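Local coordinates for chitin-binding type-4 domain-containing protein (PDB 6T5Z), which is an AA10 lytic polysaccharide monooxygenase, a copper-dependent enzyme that probably cleaves chitin oxidatively, at residues Ser94-Phe98 with Val134-Cys138. Residues are numbered along the deposited sequence; the frame is centred on the assembly and turned at random.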
ATOM      1  N   SER A  94       1.322   3.642 -14.014  1.00 13.62           N
ATOM      2  CA  SER A  94       0.875   2.302 -13.653  1.00 13.25           C
ATOM      3  C   SER A  94       0.302   2.281 -12.245  1.00 12.77           C
ATOM      4  O   SER A  94       0.506   3.206 -11.457  1.00 13.05           O
ATOM      5  CB  SER A  94       2.017   1.297 -13.729  1.00 13.38           C
ATOM      6  OG  SER A  94       2.989   1.606 -12.740  1.00 13.78           O
ATOM      7  N   TRP A  95      -0.405   1.190 -11.963  1.00 12.52           N
ATOM      8  CA  TRP A  95      -0.812   0.754 -10.631  1.00 13.82           C
ATOM      9  C   TRP A  95      -0.188  -0.615 -10.420  1.00 14.89           C
ATOM     10  O   TRP A  95      -0.315  -1.484 -11.285  1.00 16.14           O
ATOM     11  CB  TRP A  95      -2.341   0.647 -10.528  1.00 13.51           C
ATOM     12  CG  TRP A  95      -3.038   1.791 -11.173  1.00 14.75           C
ATOM     13  CD1 TRP A  95      -3.344   1.935 -12.506  1.00 14.45           C
ATOM     14  CD2 TRP A  95      -3.489   2.983 -10.527  1.00 13.05           C
ATOM     15  NE1 TRP A  95      -3.974   3.140 -12.712  1.00 13.89           N
ATOM     16  CE2 TRP A  95      -4.074   3.799 -11.513  1.00 14.25           C
ATOM     17  CE3 TRP A  95      -3.457   3.436  -9.200  1.00 12.10           C
ATOM     18  CZ2 TRP A  95      -4.615   5.048 -11.225  1.00 15.70           C
ATOM     19  CZ3 TRP A  95      -4.005   4.675  -8.914  1.00 16.53           C
ATOM     20  CH2 TRP A  95      -4.564   5.468  -9.919  1.00 14.77           C
ATOM     21  N   GLU A  96       0.492  -0.821  -9.296  1.00 11.97           N
ATOM     22  CA  GLU A  96       1.131  -2.112  -9.094  1.00 14.59           C
ATOM     23  C   GLU A  96       1.113  -2.473  -7.617  1.00 14.41           C
ATOM     24  O   GLU A  96       0.955  -1.609  -6.745  1.00 15.69           O
ATOM     25  CB  GLU A  96       2.565  -2.122  -9.631  1.00 15.59           C
ATOM     26  CG  GLU A  96       3.499  -1.231  -8.867  1.00 12.46           C
ATOM     27  CD  GLU A  96       4.950  -1.336  -9.349  1.00 17.02           C
ATOM     28  OE1 GLU A  96       5.228  -2.082 -10.312  1.00 21.93           O
ATOM     29  OE2 GLU A  96       5.802  -0.656  -8.752  1.00 19.65           O
ATOM     30  N   TYR A  97       1.268  -3.772  -7.347  1.00 14.94           N
ATOM     31  CA  TYR A  97       1.059  -4.319  -6.008  1.00 13.52           C
ATOM     32  C   TYR A  97       2.135  -5.345  -5.697  1.00 17.07           C
ATOM     33  O   TYR A  97       2.403  -6.233  -6.514  1.00 15.62           O
ATOM     34  CB  TYR A  97      -0.349  -4.934  -5.891  1.00 12.86           C
ATOM     35  CG  TYR A  97      -1.394  -3.879  -6.142  1.00 11.55           C
ATOM     36  CD1 TYR A  97      -1.851  -3.610  -7.429  1.00 11.64           C
ATOM     37  CD2 TYR A  97      -1.898  -3.119  -5.086  1.00 11.46           C
ATOM     38  CE1 TYR A  97      -2.785  -2.600  -7.666  1.00 12.84           C
ATOM     39  CE2 TYR A  97      -2.822  -2.127  -5.309  1.00 11.45           C
ATOM     40  CZ  TYR A  97      -3.256  -1.861  -6.592  1.00 13.67           C
ATOM     41  OH  TYR A  97      -4.191  -0.871  -6.791  1.00 13.77           O
ATOM     42  N   PHE A  98       2.761  -5.191  -4.530  1.00 12.05           N
ATOM     43  CA  PHE A  98       3.730  -6.116  -3.970  1.00 12.34           C
ATOM     44  C   PHE A  98       3.124  -6.774  -2.734  1.00 13.14           C
ATOM     45  O   PHE A  98       2.241  -6.213  -2.087  1.00 13.87           O
ATOM     46  CB  PHE A  98       5.017  -5.381  -3.576  1.00 12.89           C
ATOM     47  CG  PHE A  98       5.739  -4.734  -4.727  1.00 13.10           C
ATOM     48  CD1 PHE A  98       6.826  -5.366  -5.310  1.00 14.28           C
ATOM     49  CD2 PHE A  98       5.357  -3.473  -5.205  1.00 12.68           C
ATOM     50  CE1 PHE A  98       7.520  -4.776  -6.370  1.00 13.54           C
ATOM     51  CE2 PHE A  98       6.042  -2.880  -6.261  1.00 13.53           C
ATOM     52  CZ  PHE A  98       7.130  -3.533  -6.842  1.00 13.49           C
ATOM     53  N   VAL A 134     -10.539   4.500  -8.996  1.00 14.87           N
ATOM     54  CA  VAL A 134      -9.881   3.531  -9.864  1.00 16.05           C
ATOM     55  C   VAL A 134      -9.921   2.165  -9.197  1.00 15.67           C
ATOM     56  O   VAL A 134      -9.689   2.053  -7.991  1.00 16.31           O
ATOM     57  CB  VAL A 134      -8.424   3.942 -10.155  1.00 15.46           C
ATOM     58  CG1 VAL A 134      -7.661   2.779 -10.789  1.00 16.67           C
ATOM     59  CG2 VAL A 134      -8.400   5.171 -11.044  1.00 15.87           C
ATOM     60  N   ILE A 135     -10.225   1.128  -9.973  1.00 14.81           N
ATOM     61  CA  ILE A 135     -10.225  -0.244  -9.475  1.00 14.85           C
ATOM     62  C   ILE A 135      -9.243  -1.080 -10.289  1.00 15.53           C
ATOM     63  O   ILE A 135      -9.306  -1.100 -11.523  1.00 16.05           O
ATOM     64  CB  ILE A 135     -11.635  -0.865  -9.509  1.00 16.76           C
ATOM     65  CG1 ILE A 135     -12.532  -0.236  -8.428  1.00 17.57           C
ATOM     66  CG2 ILE A 135     -11.556  -2.360  -9.326  1.00 17.61           C
ATOM     67  CD1 ILE A 135     -13.919  -0.845  -8.348  1.00 21.92           C
ATOM     68  N   ASN A 136      -8.342  -1.777  -9.597  1.00 14.39           N
ATOM     69  CA  ASN A 136      -7.397  -2.698 -10.226  1.00 12.95           C
ATOM     70  C   ASN A 136      -7.752  -4.124  -9.827  1.00 13.15           C
ATOM     71  O   ASN A 136      -7.793  -4.442  -8.633  1.00 14.11           O
ATOM     72  CB  ASN A 136      -5.957  -2.398  -9.810  1.00 13.97           C
ATOM     73  CG  ASN A 136      -5.558  -0.953 -10.054  1.00 14.00           C
ATOM     74  OD1 ASN A 136      -5.102  -0.265  -9.135  1.00 14.68           O
ATOM     75  ND2 ASN A 136      -5.711  -0.494 -11.291  1.00 13.58           N
ATOM     76  N   LYS A 137      -7.979  -4.984 -10.818  1.00 14.34           N
ATOM     77  CA  LYS A 137      -8.293  -6.383 -10.572  1.00 14.38           C
ATOM     78  C   LYS A 137      -7.008  -7.206 -10.583  1.00 15.44           C
ATOM     79  O   LYS A 137      -6.208  -7.119 -11.528  1.00 16.53           O
ATOM     80  CB  LYS A 137      -9.275  -6.910 -11.620  1.00 18.88           C
ATOM     81  CG  LYS A 137     -10.645  -6.240 -11.609  1.00 24.25           C
ATOM     82  CD  LYS A 137     -11.486  -6.799 -12.750  1.00 30.10           C
ATOM     83  CE  LYS A 137     -12.778  -6.030 -12.970  1.00 34.52           C
ATOM     84  NZ  LYS A 137     -13.833  -6.454 -12.014  1.00 37.57           N
ATOM     85  N   CYS A 138      -6.825  -8.025  -9.546  1.00 14.75           N
ATOM     86  CA  CYS A 138      -5.575  -8.739  -9.329  1.00 15.22           C
ATOM     87  C   CYS A 138      -5.859 -10.162  -8.861  1.00 15.22           C
ATOM     88  O   CYS A 138      -6.998 -10.538  -8.565  1.00 15.93           O
ATOM     89  CB  CYS A 138      -4.688  -8.019  -8.299  1.00 13.11           C
ATOM     90  SG  CYS A 138      -4.294  -6.320  -8.695  1.00 14.27           S
TER
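With CG of both Y97 (chi1 -60°) and N136 (chi1 -54°) set anti to the carbonyl carbon, the phenol and the carboxamide meet between strands 94-98 and 134-138. Y97 OH donates to N136 OD1 at 2.6 Å, in the carbonyl plane and on a lone pair, with a C=O...O angle of 132°, and the phenol oxygen also accepts a hydrogen bond from W84 NE1. The two side chains cross at about a right angle. The same OD1 lies 3.2 Å from W95 CB, while N136 ND2 sits over the W95 indole, 3.5 Å from CG, and hydrogen-bonds E123 OE1; held at both ends, the amide is fixed in its rotation. V134 covers the same face of the W95 indole as ND2, over the six-membered ring: V134 CG1 makes a CH-pi contact 4.0 Å from its centroid, and V134 CG2 lies 3.8 Å from W95 CZ2. The contact spans the core of the beta-sandwich that LPMOs share, joining strand 92-99 of the mixed sheet to edge strand 133-139 of the three-stranded antiparallel sheet. W95 also stacks on W154 and lies about 10 Å from a bound copper ion, measured from its side chain. Further along, C138 SG, in a disulfide with C121, approaches the Y97 ring obliquely, 3.9 Å from CD1.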